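Lmo0305 protein (Listeria monocytogenes, PDB 3PJ0) is of unknown function but carries covalently bound pyridoxal phosphate and belongs to the beta-eliminating lyase family, within the aminotransferase-like clan. Local coordinates at residues 266-271 against 284-289; 290-295 against 332-337; 184-189 against 259-264. One frame throughout, in Å; residues are numbered along the deposited sequence. Where two conformers were deposited one is given.

Along the chain, contact 3 closes before contact 1 opens, and contact 1 closes before contact 2 opens. Helix 260-275 runs through the group: its first turn packs on helix 185-188 in contact 3, and its middle packs on the loop 284-289 in contact 1. Strand 291-296 then leaves that loop to pair with strand 329-335 in contact 2, inside the four-stranded antiparallel sheet. The centres of contacts 1 and 2 are about 8 Å apart, those of 1 and 3 about 11 Å, and those of 2 and 3 about 15 Å. Helix 260-275 thus touches both the antiparallel sheet and a short helix that follows strand 173-178 of the seven-stranded mixed sheet.

Contact 1 (266-271 against 284-289); sequences AAKGLA and PEVPVS
One turn of helix 260-275, with Ala267, Lys268 and Ala271 on the facing side, comes up against an irregular loop whose nearest point is Pro287. The CA atoms of Lys268 and Pro287 are 5.6 Å apart, a close approach that the small neighbours Ala267 and Ala271 probably help to allow. Backbone bonding in the helix stays internal, as in the bond from Ala271 N to Ala267 O, and no hydrogen bond crosses to the loop; the two are held by van der Waals contact.

Pro287 is the main body on the loop side. The CD edge of its ring presses on the methyl of Ala271, with CD and CB just 3.4 Å apart, tighter than usual for two carbons. Its CG lies 3.7 Å from Ala267 O, while CB meets the methyl of Ala267 at 4.3 Å. The Ala267 methyl also touches Ser289 O, with CB at 3.4 Å. Alanine suits both helix positions because its single methyl lets the proline ring settle close to the backbone.

Lys268 uses its aliphatic stem. CG is 3.8 Å from Pro287 O, and CD meets the CG1 branch of Val286 at 4.1 Å. A bend at chi3 (-71°) then turns the chain, and its amino group forms a salt bridge with Glu265 and a cation-pi contact with Phe264, so a lysine can cover apolar neighbours and keep its charge partnered. Further along the same helix, Asn275 makes weak hydrogen bonds to Ala271 O and Glu285 O, tying both segments to one side chain.

The loop connects strands 280-283 and 291-296, antiparallel neighbours in the sheet. The arrangement is therefore a helix packed on the hairpin connection that follows it, beside an antiparallel sheet, consistent with the smaller domain of aminotransferase-like proteins.

Contact 2 (290-295 against 332-337); sequences NMFHVY and FEVSVG
Phe332 and Val294 face each other as an antiparallel hydrogen-bonded pair, and their side chains run side by side from the same face of the sheet. The CB of Val294 sits over one face of the Phe332 ring, 4.1 Å from its centroid and offset toward the rim, a CH-pi contact. With chi1 at 68°, Phe332 has CG between its own backbone N and carbonyl carbon, which lays the ring over the valine. A beta-branched residue fits here, since both its methyls also reach the ring.

Next along this face, Val334 repeats the arrangement over the ring of Phe292, with the strands' roles exchanged; that ring also packs on Leu270 and Phe274 of helix 260-275. These strands, 291-296 and 329-335, are the central pair of a four-stranded antiparallel sheet, the N-to-C directions of their short segments 150° apart; helix 300-314 lies between them in sequence.

Asn290, just before its own strand begins, pairs with Val336, just past the end of the other. Its O accepts a nearly straight bond from Val336 N at 2.9 Å, and its ND2 gives another to Val336 O, also 2.9 Å, in the carbonyl plane and on a lone pair. An asparagine amide can thus continue the backbone pattern.

On the other face, His293 NE2 donates to Glu333 OE1 at 2.9 Å, meeting the carboxylate on its anti side. Arg148 forms a salt bridge to the same oxygen, which is thus gripped by two partners.

Contact 3 (184-189 against 259-264); sequences ITPFYQ and KMAEYF
Pro186 and Phe264 meet with the proline's CB edge set obliquely to the aromatic ring, CB lying 3.6 Å from CD2. The Pro186 ring projects from the short helix 185-188 toward the first turn of helix 260-275. Its CG comes within 3.6 Å of Ala261 N and lies 3.9 Å from the CB of Met260 (selenomethionine in this model). Proline fits because its compact ring can lodge against a helix backbone, and in the first turn of a helix its missing N-H costs no bond. Ala261 offers only a methyl beside it, which allows the approach.

The Phe264 ring reaches past the proline to Phe187. Its CG is anti to its backbone N (chi1 170°), and this carries the ring across to the other helix, where one face lies over the backbone N of Phe187. The far tip, CZ, arrives 4.0 Å from Phe187 CB, near the plane of the Phe187 ring and at its edge. The two phenylalanine side chains therefore cross at a slant, without stacking face on face. Beyond CB the Phe187 side chain leads off from the contact and packs on Leu154.

Of the Met260 side chain, CB is the atom that meets the proline; bends at chi2 (-64°) and chi3 lead its selenium end off toward Ile210.

Behind the contact, Ile184, Thr185 and Tyr188 lean on Ile195 of helix 192-196. Helix 185-188 follows strand 173-178 of the seven-stranded mixed sheet, whereas helix 260-275 leads into strand 280-283 of the antiparallel sheet, so this surface contact joins elements flanking the two sheets.

Contact 1 (266-271 against 284-289)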
# COMPACT_ATOMS: atom_id res chain seq x y z
N ALA A 266 -1.34 -33.29 -3.37
CA ALA A 266 -1.98 -33.12 -4.66
C ALA A 266 -0.95 -32.75 -5.69
O ALA A 266 -0.94 -33.34 -6.78
CB ALA A 266 -3.06 -32.04 -4.57
N ALA A 267 -0.08 -31.79 -5.37
CA ALA A 267 1.00 -31.41 -6.29
C ALA A 267 1.87 -32.61 -6.69
O ALA A 267 2.28 -32.73 -7.86
CB ALA A 267 1.87 -30.28 -5.68
N LYS A 268 2.20 -33.46 -5.71
CA LYS A 268 3.01 -34.66 -6.00
C LYS A 268 2.28 -35.61 -6.96
O LYS A 268 2.88 -36.10 -7.91
CB LYS A 268 3.41 -35.37 -4.71
CG LYS A 268 4.50 -34.60 -3.94
CD LYS A 268 5.04 -35.41 -2.77
CE LYS A 268 4.05 -35.55 -1.67
NZ LYS A 268 4.55 -36.48 -0.63
N GLY A 269 1.00 -35.87 -6.71
CA GLY A 269 0.18 -36.72 -7.58
C GLY A 269 0.15 -36.16 -9.00
O GLY A 269 0.34 -36.90 -9.97
N LEU A 270 -0.06 -34.85 -9.13
CA LEU A 270 -0.10 -34.19 -10.44
C LEU A 270 1.25 -34.29 -11.15
O LEU A 270 1.30 -34.62 -12.32
CB LEU A 270 -0.52 -32.73 -10.29
CG LEU A 270 -0.80 -31.91 -11.55
CD1 LEU A 270 -1.78 -32.66 -12.45
CD2 LEU A 270 -1.35 -30.51 -11.20
N ALA A 271 2.34 -34.00 -10.43
CA ALA A 271 3.69 -34.09 -11.02
C ALA A 271 3.94 -35.50 -11.54
O ALA A 271 4.49 -35.68 -12.64
CB ALA A 271 4.80 -33.67 -9.98
N PRO A 284 10.99 -29.34 -9.46
CA PRO A 284 11.74 -30.56 -9.21
C PRO A 284 10.94 -31.78 -9.71
O PRO A 284 9.72 -31.68 -9.91
CB PRO A 284 11.90 -30.59 -7.69
CG PRO A 284 11.01 -29.57 -7.13
CD PRO A 284 10.43 -28.75 -8.22
N GLU A 285 11.60 -32.92 -9.90
CA GLU A 285 10.89 -34.13 -10.36
C GLU A 285 9.79 -34.53 -9.38
O GLU A 285 8.67 -34.89 -9.79
CB GLU A 285 11.89 -35.28 -10.59
CG GLU A 285 11.23 -36.61 -10.96
CD GLU A 285 12.23 -37.72 -11.31
OE1 GLU A 285 13.45 -37.44 -11.50
OE2 GLU A 285 11.78 -38.88 -11.42
N VAL A 286 10.13 -34.52 -8.09
CA VAL A 286 9.15 -34.70 -7.02
C VAL A 286 9.02 -33.36 -6.27
O VAL A 286 9.98 -32.88 -5.65
CB VAL A 286 9.50 -35.84 -6.06
CG1 VAL A 286 8.44 -35.90 -4.94
CG2 VAL A 286 9.59 -37.18 -6.83
N PRO A 287 7.84 -32.73 -6.36
CA PRO A 287 7.62 -31.46 -5.68
C PRO A 287 7.91 -31.56 -4.19
O PRO A 287 7.70 -32.61 -3.59
CB PRO A 287 6.12 -31.18 -5.90
CG PRO A 287 5.82 -31.86 -7.18
CD PRO A 287 6.68 -33.11 -7.18
N VAL A 288 8.39 -30.46 -3.63
CA VAL A 288 8.66 -30.36 -2.21
C VAL A 288 7.70 -29.33 -1.60
O VAL A 288 7.92 -28.87 -0.50
CB VAL A 288 10.16 -30.00 -1.98
CG1 VAL A 288 11.05 -31.13 -2.54
CG2 VAL A 288 10.52 -28.60 -2.61
N SER A 289 6.61 -29.02 -2.31
CA SER A 289 5.63 -28.00 -1.89
C SER A 289 4.42 -28.14 -2.84
O SER A 289 4.26 -29.16 -3.51
CB SER A 289 6.26 -26.60 -2.00
OG SER A 289 6.42 -26.25 -3.38

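Contact 2 (290-295 against 332-337)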
# COMPACT_ATOMS: atom_id res chain seq x y z
N ASN A 290 3.59 -27.12 -2.90
CA ASN A 290 2.41 -27.17 -3.75
C ASN A 290 2.70 -26.79 -5.20
O ASN A 290 1.80 -26.79 -6.04
CB ASN A 290 1.34 -26.23 -3.19
CG ASN A 290 1.73 -24.82 -3.29
OD1 ASN A 290 2.90 -24.47 -3.02
ND2 ASN A 290 0.78 -23.96 -3.69
N MSE A 291 3.95 -26.45 -5.50
CA MSE A 291 4.31 -25.97 -6.81
C MSE A 291 5.40 -26.76 -7.49
O MSE A 291 6.12 -27.54 -6.86
CB MSE A 291 4.77 -24.51 -6.71
CG MSE A 291 6.10 -24.29 -6.05
SE MSE A 291 6.83 -22.50 -6.37
CE MSE A 291 7.11 -22.65 -8.28
N PHE A 292 5.52 -26.52 -8.79
CA PHE A 292 6.55 -27.12 -9.62
C PHE A 292 6.43 -26.49 -11.01
O PHE A 292 5.47 -25.77 -11.29
CB PHE A 292 6.44 -28.66 -9.69
CG PHE A 292 5.11 -29.17 -10.16
CD1 PHE A 292 4.86 -29.35 -11.51
CD2 PHE A 292 4.10 -29.49 -9.24
CE1 PHE A 292 3.60 -29.82 -11.95
CE2 PHE A 292 2.87 -29.94 -9.67
CZ PHE A 292 2.62 -30.11 -11.01
N HIS A 293 7.45 -26.73 -11.83
CA HIS A 293 7.48 -26.29 -13.22
C HIS A 293 7.41 -27.53 -14.11
O HIS A 293 7.97 -28.54 -13.77
CB HIS A 293 8.77 -25.52 -13.46
CG HIS A 293 8.77 -24.17 -12.85
ND1 HIS A 293 9.81 -23.28 -13.00
CD2 HIS A 293 7.83 -23.54 -12.11
CE1 HIS A 293 9.51 -22.17 -12.35
NE2 HIS A 293 8.30 -22.29 -11.84
N VAL A 294 6.71 -27.43 -15.23
CA VAL A 294 6.54 -28.54 -16.20
C VAL A 294 7.30 -28.14 -17.47
O VAL A 294 7.09 -27.06 -18.00
CB VAL A 294 5.04 -28.73 -16.54
CG1 VAL A 294 4.81 -29.83 -17.55
CG2 VAL A 294 4.23 -28.99 -15.22
N TYR A 295 8.19 -29.01 -17.92
CA TYR A 295 9.04 -28.75 -19.07
C TYR A 295 8.72 -29.73 -20.17
O TYR A 295 8.50 -30.91 -19.91
CB TYR A 295 10.51 -28.93 -18.68
CG TYR A 295 11.17 -27.72 -18.07
CD1 TYR A 295 10.90 -27.33 -16.75
CD2 TYR A 295 12.09 -26.97 -18.81
CE1 TYR A 295 11.51 -26.21 -16.19
CE2 TYR A 295 12.72 -25.85 -18.25
CZ TYR A 295 12.43 -25.48 -16.93
OH TYR A 295 13.04 -24.37 -16.38
N PHE A 332 6.09 -24.15 -18.00
CA PHE A 332 5.13 -23.33 -17.26
C PHE A 332 5.09 -23.78 -15.83
O PHE A 332 5.62 -24.85 -15.48
CB PHE A 332 3.71 -23.35 -17.85
CG PHE A 332 3.01 -24.67 -17.72
CD1 PHE A 332 2.29 -24.97 -16.59
CD2 PHE A 332 3.06 -25.60 -18.73
CE1 PHE A 332 1.65 -26.21 -16.48
CE2 PHE A 332 2.39 -26.80 -18.63
CZ PHE A 332 1.70 -27.11 -17.50
N GLU A 333 4.54 -22.92 -14.99
CA GLU A 333 4.44 -23.18 -13.57
C GLU A 333 3.03 -23.58 -13.13
O GLU A 333 2.03 -23.01 -13.60
CB GLU A 333 4.85 -21.90 -12.83
CG GLU A 333 4.60 -21.85 -11.36
CD GLU A 333 5.16 -20.59 -10.77
OE1 GLU A 333 6.39 -20.53 -10.60
OE2 GLU A 333 4.36 -19.63 -10.55
N VAL A 334 2.95 -24.51 -12.17
CA VAL A 334 1.71 -24.89 -11.52
C VAL A 334 1.83 -24.67 -10.02
O VAL A 334 2.85 -25.08 -9.42
CB VAL A 334 1.40 -26.41 -11.65
CG1 VAL A 334 -0.00 -26.71 -11.05
CG2 VAL A 334 1.51 -26.89 -13.09
N SER A 335 0.88 -23.95 -9.42
CA SER A 335 0.80 -23.81 -7.97
C SER A 335 -0.57 -24.34 -7.56
O SER A 335 -1.58 -23.74 -7.87
CB SER A 335 0.99 -22.37 -7.48
OG SER A 335 2.25 -21.86 -7.87
N VAL A 336 -0.60 -25.47 -6.85
CA VAL A 336 -1.85 -26.11 -6.44
C VAL A 336 -2.52 -25.34 -5.31
O VAL A 336 -1.86 -24.86 -4.37
CB VAL A 336 -1.67 -27.59 -6.06
CG1 VAL A 336 -2.99 -28.22 -5.55
CG2 VAL A 336 -1.19 -28.39 -7.26
N GLY A 337 -3.83 -25.20 -5.42
CA GLY A 337 -4.66 -24.50 -4.45
C GLY A 337 -6.03 -25.15 -4.42
O GLY A 337 -6.16 -26.35 -4.70

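Contact 3 (184-189 against 259-264)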
# COMPACT_ATOMS: atom_id res chain seq x y z
N ILE A 184 5.73 -24.93 2.57
CA ILE A 184 6.86 -25.86 2.76
C ILE A 184 6.90 -26.63 4.10
O ILE A 184 7.67 -27.57 4.25
CB ILE A 184 8.23 -25.14 2.55
CG1 ILE A 184 8.59 -24.17 3.69
CG2 ILE A 184 8.25 -24.42 1.21
CD1 ILE A 184 9.92 -23.50 3.55
N THR A 185 6.05 -26.28 5.05
CA THR A 185 6.08 -27.00 6.34
C THR A 185 5.76 -28.49 6.19
O THR A 185 6.37 -29.31 6.85
CB THR A 185 5.23 -26.31 7.43
OG1 THR A 185 3.84 -26.39 7.11
CG2 THR A 185 5.64 -24.85 7.58
N PRO A 186 4.84 -28.86 5.27
CA PRO A 186 4.60 -30.33 5.13
C PRO A 186 5.84 -31.16 4.72
O PRO A 186 6.13 -32.21 5.33
CB PRO A 186 3.49 -30.42 4.07
CG PRO A 186 2.81 -29.07 4.13
CD PRO A 186 3.90 -28.07 4.46
N PHE A 187 6.60 -30.67 3.75
CA PHE A 187 7.81 -31.36 3.28
C PHE A 187 8.90 -31.38 4.34
O PHE A 187 9.46 -32.42 4.62
CB PHE A 187 8.38 -30.74 2.00
CG PHE A 187 9.74 -31.25 1.65
CD1 PHE A 187 9.89 -32.49 1.07
CD2 PHE A 187 10.87 -30.52 1.98
CE1 PHE A 187 11.18 -32.99 0.78
CE2 PHE A 187 12.14 -31.01 1.70
CZ PHE A 187 12.29 -32.26 1.11
N TYR A 188 9.15 -30.24 4.97
CA TYR A 188 10.16 -30.21 6.01
C TYR A 188 9.76 -30.93 7.31
O TYR A 188 10.61 -31.32 8.07
CB TYR A 188 10.58 -28.78 6.33
CG TYR A 188 11.62 -28.16 5.43
CD1 TYR A 188 12.68 -28.90 4.89
CD2 TYR A 188 11.63 -26.79 5.23
CE1 TYR A 188 13.68 -28.28 4.11
CE2 TYR A 188 12.63 -26.15 4.47
CZ TYR A 188 13.66 -26.89 3.93
OH TYR A 188 14.62 -26.22 3.18
N GLN A 189 8.47 -31.12 7.54
CA GLN A 189 7.99 -31.70 8.80
C GLN A 189 8.53 -30.83 9.99
O GLN A 189 8.95 -31.33 11.05
CB GLN A 189 8.27 -33.20 8.87
CG GLN A 189 7.35 -33.98 7.93
CD GLN A 189 5.90 -33.92 8.38
OE1 GLN A 189 5.58 -34.42 9.47
NE2 GLN A 189 5.02 -33.30 7.58
N LYS A 259 -4.76 -26.64 4.90
CA LYS A 259 -4.70 -27.37 3.64
C LYS A 259 -3.30 -27.51 3.03
O LYS A 259 -3.16 -28.07 1.93
CB LYS A 259 -5.59 -26.70 2.60
CG LYS A 259 -7.06 -26.63 2.98
CD LYS A 259 -7.90 -26.20 1.78
CE LYS A 259 -9.37 -25.98 2.13
NZ LYS A 259 -10.12 -25.36 0.99
N MSE A 260 -2.26 -26.99 3.68
CA MSE A 260 -0.92 -27.04 3.08
C MSE A 260 -0.47 -28.47 2.76
O MSE A 260 0.11 -28.70 1.69
CB MSE A 260 0.12 -26.28 3.92
CG MSE A 260 -0.22 -24.80 4.08
SE MSE A 260 -0.21 -23.86 2.38
CE MSE A 260 -1.72 -22.63 2.69
N ALA A 261 -0.72 -29.41 3.67
CA ALA A 261 -0.35 -30.83 3.42
C ALA A 261 -1.13 -31.43 2.24
O ALA A 261 -0.57 -32.19 1.43
CB ALA A 261 -0.54 -31.66 4.68
N GLU A 262 -2.42 -31.10 2.17
CA GLU A 262 -3.32 -31.52 1.08
C GLU A 262 -2.81 -31.02 -0.29
O GLU A 262 -2.84 -31.76 -1.30
CB GLU A 262 -4.73 -30.98 1.35
CG GLU A 262 -5.69 -31.12 0.19
CD GLU A 262 -7.00 -30.36 0.39
OE1 GLU A 262 -7.46 -30.18 1.54
OE2 GLU A 262 -7.58 -29.97 -0.66
N TYR A 263 -2.40 -29.75 -0.33
CA TYR A 263 -1.89 -29.15 -1.58
C TYR A 263 -0.57 -29.79 -1.98
O TYR A 263 -0.32 -29.98 -3.15
CB TYR A 263 -1.65 -27.61 -1.48
CG TYR A 263 -2.84 -26.73 -1.17
CD1 TYR A 263 -4.15 -27.10 -1.51
CD2 TYR A 263 -2.64 -25.46 -0.63
CE1 TYR A 263 -5.21 -26.25 -1.24
CE2 TYR A 263 -3.69 -24.60 -0.39
CZ TYR A 263 -4.96 -25.00 -0.68
OH TYR A 263 -5.98 -24.11 -0.45
N PHE A 264 0.27 -30.11 -0.99
CA PHE A 264 1.56 -30.80 -1.23
C PHE A 264 1.34 -32.19 -1.83
O PHE A 264 1.98 -32.55 -2.82
CB PHE A 264 2.35 -30.84 0.09
CG PHE A 264 3.58 -31.72 0.09
CD1 PHE A 264 4.55 -31.63 -0.90
CD2 PHE A 264 3.80 -32.59 1.16
CE1 PHE A 264 5.69 -32.45 -0.85
CE2 PHE A 264 4.95 -33.38 1.24
CZ PHE A 264 5.90 -33.31 0.24